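Local structure of biofilm-associated surface protein (Staphylococcus aureus, 7C7U) at residues 416-420 and 421-425; 144-147 and 148-152; 169-172 and 173-176; 465-468 and 469-473; 288-291 and 292-295. The protein is a cell-wall-anchored adhesion protein that takes part in biofilm formation, probably as a calcium-responsive switch controlling its conversion to functional amyloid. All blocks are in the same frame, centred on the assembly; numbering follows the deposited sequence.

Contact 1 of 5, residues 416-420 and 421-425. With CA (calcium ion), chain F; CA (calcium ion), chain G; CA (calcium ion), chain E.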
loop_
_atom_site.group_PDB
_atom_site.type_symbol
_atom_site.label_atom_id
_atom_site.label_comp_id
_atom_site.label_asym_id
_atom_site.label_seq_id
_atom_site.Cartn_x
_atom_site.Cartn_y
_atom_site.Cartn_z
ATOM N N ASP A 416 13.974 -4.470 14.860
ATOM C CA ASP A 416 14.075 -4.872 16.262
ATOM C C ASP A 416 13.655 -6.322 16.508
ATOM O O ASP A 416 13.640 -6.763 17.664
ATOM C CB ASP A 416 13.245 -3.925 17.146
ATOM C CG ASP A 416 11.720 -4.105 16.954
ATOM O OD1 ASP A 416 11.280 -4.925 16.096
ATOM O OD2 ASP A 416 10.965 -3.410 17.670
ATOM N N GLY A 417 13.311 -7.073 15.462
ATOM C CA GLY A 417 12.940 -8.459 15.626
ATOM C C GLY A 417 11.472 -8.708 15.898
ATOM O O GLY A 417 11.041 -9.870 15.877
ATOM N N LYS A 418 10.691 -7.668 16.145
ATOM C CA LYS A 418 9.242 -7.783 16.223
ATOM C C LYS A 418 8.656 -7.325 14.883
ATOM O O LYS A 418 8.911 -6.193 14.445
ATOM C CB LYS A 418 8.705 -6.949 17.392
ATOM C CG LYS A 418 9.208 -7.395 18.792
ATOM C CD LYS A 418 8.573 -6.550 19.890
ATOM C CE LYS A 418 9.031 -5.093 19.831
ATOM N NZ LYS A 418 8.249 -4.238 20.759
ATOM N N ASN A 419 7.871 -8.194 14.238
ATOM C CA ASN A 419 7.343 -7.877 12.909
ATOM C C ASN A 419 6.238 -6.810 12.978
ATOM O O ASN A 419 5.537 -6.659 13.983
ATOM C CB ASN A 419 6.826 -9.151 12.223
ATOM C CG ASN A 419 7.949 -10.111 11.839
ATOM O OD1 ASN A 419 9.036 -9.692 11.414
ATOM N ND2 ASN A 419 7.692 -11.411 11.993
ATOM N N ASP A 420 6.048 -6.111 11.846
ATOM C CA ASP A 420 5.252 -4.881 11.820
ATOM C C ASP A 420 3.839 -5.095 12.341
ATOM O O ASP A 420 3.385 -4.368 13.230
ATOM C CB ASP A 420 5.203 -4.323 10.402
ATOM C CG ASP A 420 6.527 -3.797 9.962
ATOM O OD1 ASP A 420 7.460 -3.803 10.794
ATOM O OD2 ASP A 420 6.649 -3.336 8.813
ATOM N N GLY A 421 3.111 -6.061 11.772
ATOM C CA GLY A 421 1.767 -6.336 12.259
ATOM C C GLY A 421 1.739 -6.721 13.728
ATOM O O GLY A 421 0.921 -6.215 14.503
ATOM N N ASP A 422 2.641 -7.622 14.135
ATOM C CA ASP A 422 2.739 -7.974 15.548
ATOM C C ASP A 422 2.906 -6.722 16.406
ATOM O O ASP A 422 2.216 -6.543 17.414
ATOM C CB ASP A 422 3.918 -8.927 15.770
ATOM C CG ASP A 422 3.701 -10.274 15.140
ATOM O OD1 ASP A 422 2.532 -10.721 15.088
ATOM O OD2 ASP A 422 4.700 -10.881 14.698
ATOM N N GLU A 423 3.778 -5.817 15.984
ATOM C CA GLU A 423 3.978 -4.595 16.754
ATOM C C GLU A 423 2.698 -3.772 16.847
ATOM O O GLU A 423 2.300 -3.345 17.939
ATOM C CB GLU A 423 5.119 -3.791 16.142
ATOM C CG GLU A 423 6.471 -4.448 16.437
ATOM C CD GLU A 423 7.560 -3.445 16.650
ATOM O OE1 GLU A 423 8.414 -3.310 15.745
ATOM O OE2 GLU A 423 7.553 -2.771 17.718
ATOM N N VAL A 424 2.023 -3.554 15.715
ATOM C CA VAL A 424 0.813 -2.742 15.749
ATOM C C VAL A 424 -0.257 -3.427 16.579
ATOM O O VAL A 424 -0.947 -2.786 17.384
ATOM C CB VAL A 424 0.316 -2.446 14.321
ATOM C CG1 VAL A 424 -1.123 -1.933 14.355
ATOM C CG2 VAL A 424 1.225 -1.441 13.648
ATOM N N VAL A 425 -0.383 -4.739 16.434
ATOM C CA VAL A 425 -1.513 -5.487 16.978
ATOM C C VAL A 425 -1.193 -6.125 18.324
ATOM O O VAL A 425 -2.000 -6.070 19.252
ATOM C CB VAL A 425 -1.967 -6.555 15.958
ATOM C CG1 VAL A 425 -3.052 -7.425 16.555
ATOM C CG2 VAL A 425 -2.475 -5.875 14.695
HETATM CA CA CA F . 9.996 -4.236 14.353
HETATM CA CA CA G . 9.493 -1.403 17.204
HETATM CA CA CA E . 5.874 -4.253 6.671
HETATM O O HOH W 1 7.237 -10.923 15.639
#

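Contact 2 of 5, residues 144-147 and 148-152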
loop_
_atom_site.group_PDB
_atom_site.type_symbol
_atom_site.label_atom_id
_atom_site.label_comp_id
_atom_site.label_asym_id
_atom_site.label_seq_id
_atom_site.Cartn_x
_atom_site.Cartn_y
_atom_site.Cartn_z
ATOM N N LEU A 144 -0.786 -11.646 -28.745
ATOM C CA LEU A 144 -0.287 -12.745 -27.929
ATOM C C LEU A 144 0.474 -13.759 -28.776
ATOM O O LEU A 144 0.161 -13.970 -29.954
ATOM C CB LEU A 144 -1.440 -13.470 -27.213
ATOM C CG LEU A 144 -2.455 -12.618 -26.450
ATOM C CD1 LEU A 144 -3.711 -13.426 -26.094
ATOM C CD2 LEU A 144 -1.798 -12.024 -25.200
ATOM N N ASP A 145 1.433 -14.441 -28.140
ATOM C CA ASP A 145 2.274 -15.422 -28.823
ATOM C C ASP A 145 1.597 -16.775 -29.025
ATOM O O ASP A 145 2.245 -17.714 -29.497
ATOM C CB ASP A 145 3.598 -15.606 -28.059
ATOM C CG ASP A 145 3.422 -16.250 -26.687
ATOM O OD1 ASP A 145 2.355 -16.835 -26.400
ATOM O OD2 ASP A 145 4.382 -16.177 -25.889
ATOM N N ASP A 146 0.330 -16.901 -28.652
ATOM C CA ASP A 146 -0.457 -18.104 -28.875
ATOM C C ASP A 146 -1.914 -17.667 -28.887
ATOM O O ASP A 146 -2.226 -16.498 -28.635
ATOM C CB ASP A 146 -0.185 -19.153 -27.795
ATOM C CG ASP A 146 -0.537 -20.575 -28.238
ATOM O OD1 ASP A 146 -1.124 -20.763 -29.327
ATOM O OD2 ASP A 146 -0.222 -21.513 -27.474
ATOM N N THR A 147 -2.816 -18.599 -29.177
ATOM C CA THR A 147 -4.219 -18.215 -29.131
ATOM C C THR A 147 -4.697 -18.023 -27.689
ATOM O O THR A 147 -4.097 -18.524 -26.724
ATOM C CB THR A 147 -5.093 -19.244 -29.827
ATOM O OG1 THR A 147 -6.368 -18.650 -30.083
ATOM C CG2 THR A 147 -5.300 -20.420 -28.948
ATOM N N VAL A 148 -5.782 -17.253 -27.547
ATOM C CA VAL A 148 -6.362 -17.021 -26.224
ATOM C C VAL A 148 -6.815 -18.341 -25.610
ATOM O O VAL A 148 -6.607 -18.593 -24.415
ATOM C CB VAL A 148 -7.528 -16.013 -26.305
ATOM C CG1 VAL A 148 -8.152 -15.816 -24.927
ATOM C CG2 VAL A 148 -7.062 -14.673 -26.863
ATOM N N GLY A 149 -7.427 -19.209 -26.426
ATOM C CA GLY A 149 -7.918 -20.487 -25.924
ATOM C C GLY A 149 -6.829 -21.375 -25.343
ATOM O O GLY A 149 -7.014 -21.992 -24.294
ATOM N N ASN A 150 -5.692 -21.481 -26.032
ATOM C CA ASN A 150 -4.596 -22.283 -25.507
ATOM C C ASN A 150 -4.007 -21.637 -24.265
ATOM O O ASN A 150 -3.511 -22.337 -23.375
ATOM C CB ASN A 150 -3.502 -22.467 -26.565
ATOM C CG ASN A 150 -3.976 -23.264 -27.781
ATOM O OD1 ASN A 150 -4.997 -23.961 -27.734
ATOM N ND2 ASN A 150 -3.230 -23.157 -28.878
ATOM N N ILE A 151 -4.054 -20.310 -24.184
ATOM C CA ILE A 151 -3.481 -19.631 -23.033
ATOM C C ILE A 151 -4.358 -19.845 -21.807
ATOM O O ILE A 151 -3.874 -20.267 -20.751
ATOM C CB ILE A 151 -3.265 -18.140 -23.331
ATOM C CG1 ILE A 151 -2.056 -17.978 -24.254
ATOM C CG2 ILE A 151 -3.037 -17.357 -22.021
ATOM C CD1 ILE A 151 -2.042 -16.691 -25.010
ATOM N N ILE A 152 -5.665 -19.598 -21.928
ATOM C CA ILE A 152 -6.497 -19.656 -20.727
ATOM C C ILE A 152 -6.927 -21.064 -20.365
ATOM O O ILE A 152 -7.503 -21.257 -19.288
ATOM C CB ILE A 152 -7.753 -18.767 -20.804
ATOM C CG1 ILE A 152 -8.683 -19.230 -21.919
ATOM C CG2 ILE A 152 -7.356 -17.306 -20.952
ATOM C CD1 ILE A 152 -10.101 -18.697 -21.772
#

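Contact 3 of 5, residues 169-172 and 173-176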
loop_
_atom_site.group_PDB
_atom_site.type_symbol
_atom_site.label_atom_id
_atom_site.label_comp_id
_atom_site.label_asym_id
_atom_site.label_seq_id
_atom_site.Cartn_x
_atom_site.Cartn_y
_atom_site.Cartn_z
ATOM N N VAL A 169 -3.834 6.281 -14.784
ATOM C CA VAL A 169 -2.805 7.249 -15.129
ATOM C C VAL A 169 -1.737 7.206 -14.039
ATOM O O VAL A 169 -2.055 7.255 -12.845
ATOM C CB VAL A 169 -3.403 8.661 -15.270
ATOM C CG1 VAL A 169 -2.309 9.702 -15.477
ATOM C CG2 VAL A 169 -4.398 8.698 -16.426
ATOM N N ARG A 170 -0.478 7.076 -14.446
ATOM C CA ARG A 170 0.645 7.098 -13.520
ATOM C C ARG A 170 1.355 8.440 -13.612
ATOM O O ARG A 170 1.684 8.900 -14.710
ATOM C CB ARG A 170 1.639 5.974 -13.812
ATOM C CG ARG A 170 2.705 5.775 -12.690
ATOM C CD ARG A 170 3.627 4.593 -12.989
ATOM N NE ARG A 170 4.387 4.774 -14.230
ATOM C CZ ARG A 170 5.603 5.313 -14.309
ATOM N NH1 ARG A 170 6.197 5.423 -15.489
ATOM N NH2 ARG A 170 6.245 5.710 -13.211
ATOM N N ASP A 171 1.581 9.061 -12.458
ATOM C CA ASP A 171 2.466 10.220 -12.323
ATOM C C ASP A 171 3.889 9.694 -12.389
ATOM O O ASP A 171 4.383 9.090 -11.434
ATOM C CB ASP A 171 2.179 10.946 -11.011
ATOM C CG ASP A 171 3.048 12.203 -10.794
ATOM O OD1 ASP A 171 4.115 12.356 -11.434
ATOM O OD2 ASP A 171 2.646 13.036 -9.952
ATOM N N SER A 172 4.558 9.899 -13.526
ATOM C CA SER A 172 5.893 9.330 -13.684
ATOM C C SER A 172 6.936 10.070 -12.857
ATOM O O SER A 172 8.019 9.524 -12.623
ATOM C CB SER A 172 6.314 9.318 -15.150
ATOM O OG SER A 172 6.542 10.632 -15.604
ATOM N N ARG A 173 6.642 11.297 -12.419
ATOM C CA ARG A 173 7.565 11.982 -11.522
ATOM C C ARG A 173 7.533 11.358 -10.132
ATOM O O ARG A 173 8.580 11.202 -9.493
ATOM C CB ARG A 173 7.237 13.475 -11.458
ATOM C CG ARG A 173 8.188 14.275 -10.559
ATOM C CD ARG A 173 7.809 15.746 -10.492
ATOM N NE ARG A 173 7.698 16.356 -11.815
ATOM C CZ ARG A 173 7.327 17.617 -12.024
ATOM N NH1 ARG A 173 7.036 18.398 -10.994
ATOM N NH2 ARG A 173 7.243 18.094 -13.263
ATOM N N GLU A 174 6.351 10.955 -9.660
ATOM C CA GLU A 174 6.209 10.411 -8.317
ATOM C C GLU A 174 6.091 8.890 -8.281
ATOM O O GLU A 174 6.163 8.310 -7.188
ATOM C CB GLU A 174 4.983 11.021 -7.622
ATOM C CG GLU A 174 4.881 12.532 -7.703
ATOM C CD GLU A 174 3.702 13.070 -6.904
ATOM O OE1 GLU A 174 2.929 12.248 -6.368
ATOM O OE2 GLU A 174 3.546 14.308 -6.806
ATOM N N ASN A 175 5.951 8.232 -9.435
ATOM C CA ASN A 175 5.661 6.797 -9.507
ATOM C C ASN A 175 4.462 6.439 -8.629
ATOM O O ASN A 175 4.486 5.476 -7.862
ATOM C CB ASN A 175 6.890 5.962 -9.129
ATOM C CG ASN A 175 6.746 4.482 -9.499
ATOM O OD1 ASN A 175 6.102 4.136 -10.494
ATOM N ND2 ASN A 175 7.352 3.606 -8.697
ATOM N N LYS A 176 3.397 7.231 -8.753
ATOM C CA LYS A 176 2.158 7.008 -8.020
ATOM C C LYS A 176 0.973 6.967 -8.973
ATOM O O LYS A 176 1.023 7.502 -10.083
ATOM C CB LYS A 176 1.923 8.087 -6.957
ATOM C CG LYS A 176 3.079 8.216 -5.974
ATOM C CD LYS A 176 2.569 8.687 -4.636
ATOM C CE LYS A 176 3.581 8.415 -3.535
ATOM N NZ LYS A 176 2.978 8.673 -2.205
#

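Contact 4 of 5, residues 465-468 and 469-473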
loop_
_atom_site.group_PDB
_atom_site.type_symbol
_atom_site.label_atom_id
_atom_site.label_comp_id
_atom_site.label_asym_id
_atom_site.label_seq_id
_atom_site.Cartn_x
_atom_site.Cartn_y
_atom_site.Cartn_z
ATOM N N VAL A 465 13.830 7.600 31.895
ATOM C CA VAL A 465 14.594 6.714 32.767
ATOM C C VAL A 465 13.728 6.405 33.985
ATOM O O VAL A 465 13.251 7.313 34.676
ATOM C CB VAL A 465 15.946 7.332 33.158
ATOM C CG1 VAL A 465 16.715 6.414 34.120
ATOM C CG2 VAL A 465 16.778 7.594 31.898
ATOM N N ILE A 466 13.494 5.120 34.216
ATOM C CA ILE A 466 12.566 4.630 35.228
ATOM C C ILE A 466 13.311 3.608 36.078
ATOM O O ILE A 466 13.979 2.720 35.533
ATOM C CB ILE A 466 11.311 3.994 34.589
ATOM C CG1 ILE A 466 10.628 4.961 33.620
ATOM C CG2 ILE A 466 10.329 3.527 35.644
ATOM C CD1 ILE A 466 9.629 4.269 32.706
ATOM N N ASN A 467 13.226 3.751 37.404
ATOM C CA ASN A 467 13.892 2.808 38.296
ATOM C C ASN A 467 13.082 1.508 38.406
ATOM O O ASN A 467 11.972 1.383 37.876
ATOM C CB ASN A 467 14.157 3.458 39.661
ATOM C CG ASN A 467 12.896 3.670 40.491
ATOM O OD1 ASN A 467 11.849 3.089 40.235
ATOM N ND2 ASN A 467 13.001 4.532 41.494
ATOM N N ALA A 468 13.647 0.536 39.129
ATOM C CA ALA A 468 13.062 -0.798 39.227
ATOM C C ALA A 468 11.692 -0.801 39.890
ATOM O O ALA A 468 10.917 -1.738 39.671
ATOM C CB ALA A 468 14.001 -1.731 39.998
ATOM N N GLU A 469 11.379 0.198 40.709
ATOM C CA GLU A 469 10.070 0.281 41.342
ATOM C C GLU A 469 9.056 1.047 40.499
ATOM O O GLU A 469 7.936 1.289 40.965
ATOM C CB GLU A 469 10.192 0.918 42.731
ATOM C CG GLU A 469 10.981 0.058 43.708
ATOM C CD GLU A 469 11.170 0.704 45.055
ATOM O OE1 GLU A 469 11.249 1.951 45.120
ATOM O OE2 GLU A 469 11.218 -0.046 46.059
ATOM N N GLY A 470 9.413 1.415 39.271
ATOM C CA GLY A 470 8.486 2.083 38.380
ATOM C C GLY A 470 8.441 3.591 38.488
ATOM O O GLY A 470 7.491 4.199 37.983
ATOM N N THR A 471 9.433 4.224 39.122
ATOM C CA THR A 471 9.446 5.675 39.278
ATOM C C THR A 471 10.308 6.297 38.189
ATOM O O THR A 471 11.493 5.958 38.057
ATOM C CB THR A 471 9.963 6.098 40.656
ATOM O OG1 THR A 471 9.127 5.539 41.677
ATOM C CG2 THR A 471 9.991 7.639 40.780
ATOM N N THR A 472 9.709 7.205 37.424
ATOM C CA THR A 472 10.439 7.975 36.426
ATOM C C THR A 472 11.377 8.950 37.124
ATOM O O THR A 472 10.935 9.747 37.956
ATOM C CB THR A 472 9.462 8.740 35.535
ATOM O OG1 THR A 472 8.811 7.827 34.638
ATOM C CG2 THR A 472 10.200 9.783 34.729
ATOM N N VAL A 473 12.671 8.883 36.805
ATOM C CA VAL A 473 13.651 9.787 37.405
ATOM C C VAL A 473 14.206 10.801 36.412
ATOM O O VAL A 473 14.837 11.773 36.840
ATOM C CB VAL A 473 14.800 9.017 38.100
ATOM C CG1 VAL A 473 14.246 8.006 39.119
ATOM C CG2 VAL A 473 15.693 8.308 37.088
HETATM O O HOH W 2 11.173 5.230 43.401
#

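Contact 5 of 5, residues 288-291 and 292-295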
loop_
_atom_site.group_PDB
_atom_site.type_symbol
_atom_site.label_atom_id
_atom_site.label_comp_id
_atom_site.label_asym_id
_atom_site.label_seq_id
_atom_site.Cartn_x
_atom_site.Cartn_y
_atom_site.Cartn_z
ATOM N N LYS A 288 -23.319 11.185 4.402
ATOM C CA LYS A 288 -24.503 11.929 3.998
ATOM C C LYS A 288 -24.950 11.569 2.594
ATOM O O LYS A 288 -26.083 11.896 2.229
ATOM C CB LYS A 288 -24.268 13.439 4.091
ATOM C CG LYS A 288 -23.966 13.870 5.516
ATOM C CD LYS A 288 -23.615 15.343 5.645
ATOM C CE LYS A 288 -24.857 16.194 5.375
ATOM N NZ LYS A 288 -24.622 17.660 5.535
ATOM N N ASN A 289 -24.107 10.875 1.825
ATOM C CA ASN A 289 -24.436 10.469 0.465
ATOM C C ASN A 289 -25.219 9.166 0.407
ATOM O O ASN A 289 -25.567 8.721 -0.688
ATOM C CB ASN A 289 -23.154 10.326 -0.368
ATOM C CG ASN A 289 -22.514 11.671 -0.702
ATOM O OD1 ASN A 289 -23.204 12.679 -0.853
ATOM N ND2 ASN A 289 -21.189 11.681 -0.843
ATOM N N LYS A 290 -25.536 8.572 1.551
ATOM C CA LYS A 290 -26.273 7.319 1.580
ATOM C C LYS A 290 -27.703 7.530 1.101
ATOM O O LYS A 290 -28.382 8.463 1.537
ATOM C CB LYS A 290 -26.274 6.750 2.998
ATOM C CG LYS A 290 -26.930 5.387 3.138
ATOM C CD LYS A 290 -26.855 4.914 4.595
ATOM C CE LYS A 290 -27.727 3.705 4.826
ATOM N NZ LYS A 290 -27.324 2.977 6.066
ATOM N N VAL A 291 -28.159 6.665 0.198
ATOM C CA VAL A 291 -29.528 6.721 -0.301
ATOM C C VAL A 291 -30.312 5.434 -0.066
ATOM O O VAL A 291 -31.542 5.441 -0.240
ATOM C CB VAL A 291 -29.569 7.104 -1.799
ATOM C CG1 VAL A 291 -29.055 8.530 -1.998
ATOM C CG2 VAL A 291 -28.770 6.111 -2.648
ATOM N N ALA A 292 -29.666 4.330 0.304
ATOM C CA ALA A 292 -30.396 3.107 0.602
ATOM C C ALA A 292 -29.484 2.124 1.312
ATOM O O ALA A 292 -28.255 2.183 1.192
ATOM C CB ALA A 292 -30.966 2.444 -0.660
ATOM N N ASP A 293 -30.119 1.204 2.036
ATOM C CA ASP A 293 -29.490 -0.031 2.476
ATOM C C ASP A 293 -29.707 -1.097 1.414
ATOM O O ASP A 293 -30.791 -1.193 0.832
ATOM C CB ASP A 293 -30.079 -0.495 3.810
ATOM C CG ASP A 293 -29.800 0.485 4.933
ATOM O OD1 ASP A 293 -28.620 0.626 5.308
ATOM O OD2 ASP A 293 -30.752 1.144 5.412
ATOM N N LEU A 294 -28.667 -1.884 1.146
ATOM C CA LEU A 294 -28.736 -2.917 0.125
ATOM C C LEU A 294 -28.676 -4.295 0.763
ATOM O O LEU A 294 -27.986 -4.504 1.763
ATOM C CB LEU A 294 -27.595 -2.780 -0.890
ATOM C CG LEU A 294 -27.536 -1.485 -1.693
ATOM C CD1 LEU A 294 -26.208 -1.366 -2.448
ATOM C CD2 LEU A 294 -28.719 -1.454 -2.668
ATOM N N THR A 295 -29.382 -5.242 0.164
ATOM C CA THR A 295 -29.303 -6.627 0.593
ATOM C C THR A 295 -28.595 -7.450 -0.472
ATOM O O THR A 295 -28.696 -7.165 -1.673
ATOM C CB THR A 295 -30.683 -7.217 0.874
ATOM O OG1 THR A 295 -31.282 -7.626 -0.356
ATOM C CG2 THR A 295 -31.575 -6.195 1.559
#

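Contact 1 of 5, residues 416-420 and 421-425
Glu-423 and Asp-416 share two calcium ions, with a single oxygen of Glu-423 bound to both. Glu-423 OE1 lies 2.3 Å from the calcium of chain F and 2.6 Å from that of chain G, and OE2 of the same carboxylate also grips the second ion, at 2.4 Å. Asp-416 spans the pair differently, giving OD1 to the first ion and OD2 to the second. The two carboxylates approach from opposite directions with their planes 36° apart, and the two calcium ions probably offset their like charges. Lys-418 adds its backbone O to the first ion at 2.2 Å, and Asp-412 and Asp-414 complete that site. The spacing of the ligands, at positions 1, 3, 5, 7 and 12 of a loop opening with DxDxDG and leading into a helix, is EF-hand-like. An Asx turn, Lys-418 N to Asp-416 OD1 at 2.8 Å, curls the loop round the ion. Where the helix begins, Glu-423 N donates to Asn-419 O at 2.8 Å. Lys-418 NZ forms a weak bond, part of a salt bridge, to Glu-423 OE2; Thr-429 is the stronger partner of both side chains. Asp-420 OD2 turns to a third calcium, which Glu-400 and Asp-393 also hold.

Contact 2 of 5, residues 144-147 and 148-152
The planes of the Asp-146 carboxylate and the Asn-150 amide are 66° apart, and the two groups are joined at one oxygen. Asn-150 ND2 donates to Asp-146 OD1 at 3.2 Å, and Thr-147 N reaches the same oxygen at 2.8 Å. Both donors arrive over one face of the carboxylate, clear of its plane, so OD1 is held twice from one side. The face of the Asn-150 amide is covered by the methyl of Thr-147, whose CG2 sits directly above CG at 3.3 Å, a tight fit. That methyl comes into place because OG1 of Thr-147 is anti to its backbone N (chi1 -164°), which sends the hydroxyl off to the carbonyl oxygens of Leu-48 and Ser-50 and swings CG2 over the first turn of the helix. Thr-147 O in turn accepts from Ile-151 N at 3.1 Å. Beside this polar cluster Leu-144 CD1 meets Val-148 CG2 at 3.7 Å and Ile-151 CD1 at 3.8 Å. The far end of Ile-151 also folds back against the carbonyl oxygens of Asp-146 and Thr-147. Ile-80 of helix 78-81 and Leu-48 of helix 45-48 extend the apolar patch. The whole forms a strand-to-helix junction: strand 133-144 leaves its sheet, turns through two aspartates, and starts the short helix 148-152 with Thr-147 at the N-cap position.

Contact 3 of 5, residues 169-172 and 173-176
Asp-171 holds its carboxyl carbon anti to the backbone N (chi1 -179°), which lays the carboxylate over the backbone of Arg-173 and Glu-174, while a bend at chi3 (61°) carries the Arg-170 guanidinium round to Asn-175. Asp-171 OD1 takes Glu-174 N at 3.2 Å from well above the carboxylate plane, and Arg-173 N more weakly at 2.9 Å. The loop backbone is thus tied to one carboxylate oxygen. The other, OD2, lies 3.5 Å from Glu-174 OE2, an approach of like charges. Arg-69 makes a salt bridge with Asp-171 OD2, which probably eases that repulsion, and Glu-174 OE1 bonds to Thr-27. The backbone forms a G1 beta bulge: Asn-175, in the left-handed helical region, and Lys-176 both face Asp-171 as the chain reverses from strand 163-171 into strand 176-178. Asp-171 N donates to Lys-176 O at 2.9 Å, closing an antiparallel hydrogen-bonded pair. Asp-171 O in turn receives Asn-175 N at 2.7 Å and Lys-176 N, both weakly. On the flank of the turn Arg-170 NH2 reaches Asn-175 OD1 at 3.1 Å, a weak and bent bond between guanidinium and amide planes 77° apart. Arg-170 NE forms a salt bridge with Glu-115, which ties the arginine to strand 113-117.

Contact 4 of 5, residues 465-468 and 469-473
A beta hairpin joins strands 462-466 and 472-477 at one edge of a mixed sheet, and its type I turn runs from Asn-467 to Gly-470. Asn-467 ties both sides of the turn together. Its backbone O receives Gly-470 N at 2.9 Å, its backbone N donates to Thr-471 O at 2.9 Å, and its side chain bends back into the loop. With CG lodged between the backbone N and the carbonyl carbon (chi1 71°), Asn-467 OD1 accepts from Thr-471 N, which lies above the carbonyl plane of the amide, at 2.9 Å in a nearly straight bond, and takes a weak second bond from Glu-469 N. The other end of the amide runs beside the Thr-471 side chain, both pointing the same way. A water joins their tips, 2.7 Å from Asn-467 ND2 and 2.7 Å from Thr-471 OG1. Gly-470 has a positive phi (88°), at which a CB would collide with the preceding carbonyl oxygen. Ile-466 lays its CG2 on the glycine backbone, 3.4 Å from Gly-470 C, and its CG1 beside OG1 of Thr-472, its partner in a non-hydrogen-bonded pair. Farther from the turn, Val-473 N donates to Val-465 O at 2.7 Å, while Val-465 CG1 and Val-473 CG2 touch at 3.7 Å. Val-465 and Asn-467 also rest on Tyr-496 of strand 494-501, the next strand in the sheet. A type I turn followed by a glycine in the left-handed conformation, with Asn-467 facing both Gly-470 and Thr-471, is characteristic of the 3:5 hairpin closed by a G1 bulge.

Contact 5 of 5, residues 288-291 and 292-295
Lys-290 reaches along the strand to Asp-293 with a fully stretched side chain. Its CG is anti to the backbone N (chi1 -176°) and every later torsion is also near 180°, so that NZ ends 6.3 Å from its own CA. The CA atoms of Lys-290 and Asp-293 are 8.1 Å apart. The aspartate answers with a chi1 of -64°, its CG beside its own backbone N, and presents OD1 to Lys-290 NZ at 2.8 Å. NZ arrives on the syn side of that oxygen, somewhat out of the carboxylate plane. OD2 of Asp-293 stays 3.9 Å from Lys-290 NZ, so the salt bridge is carried by one oxygen. The methylene before the charge is close too, with Lys-290 CE 3.2 Å from Asp-293 OD1. Two residues three apart in a regular strand would point to opposite faces; here a classic beta bulge, in which Val-291 and Ala-292 both face Leu-270 of strand 265-272, adds a residue and brings the lysine and aspartate to the same face. The psi of Val-291 is near the helical value, and Ala-292 returns to an extended conformation. Their CB atoms leave the chain on the other face, roughly side by side. The Ala-292 methyl touches Ile-304 of strand 301-305, in a second sheet. Glu-269 gives Lys-290 NZ a second salt bridge, which connects this edge strand to its neighbour through side chains as well as backbone.

How the contacts relate
The five contacts are separate local features, a metal loop, a strand-to-helix junction, turns and a bulge, and no two of them touch. Contact 1 alone binds calcium directly; its atoms come within about 15 Å of contact 4 and about 17 Å of contact 3, nearest atoms in each case. Contacts 2 and 3 adjoin strands 133-144 and 163-171 of one mixed sheet, with centres 31 Å apart, and helix 148-152 is followed in the chain by strand 163-171. The Ile-151 side chain of contact 2 is about 12 Å from a calcium ion. Contact 5 lies on a different sheet, its centre 38 Å from that of contact 1. Contacts 2 and 4 are farthest apart, 69 Å between centres, on opposite sides of the chain's centre.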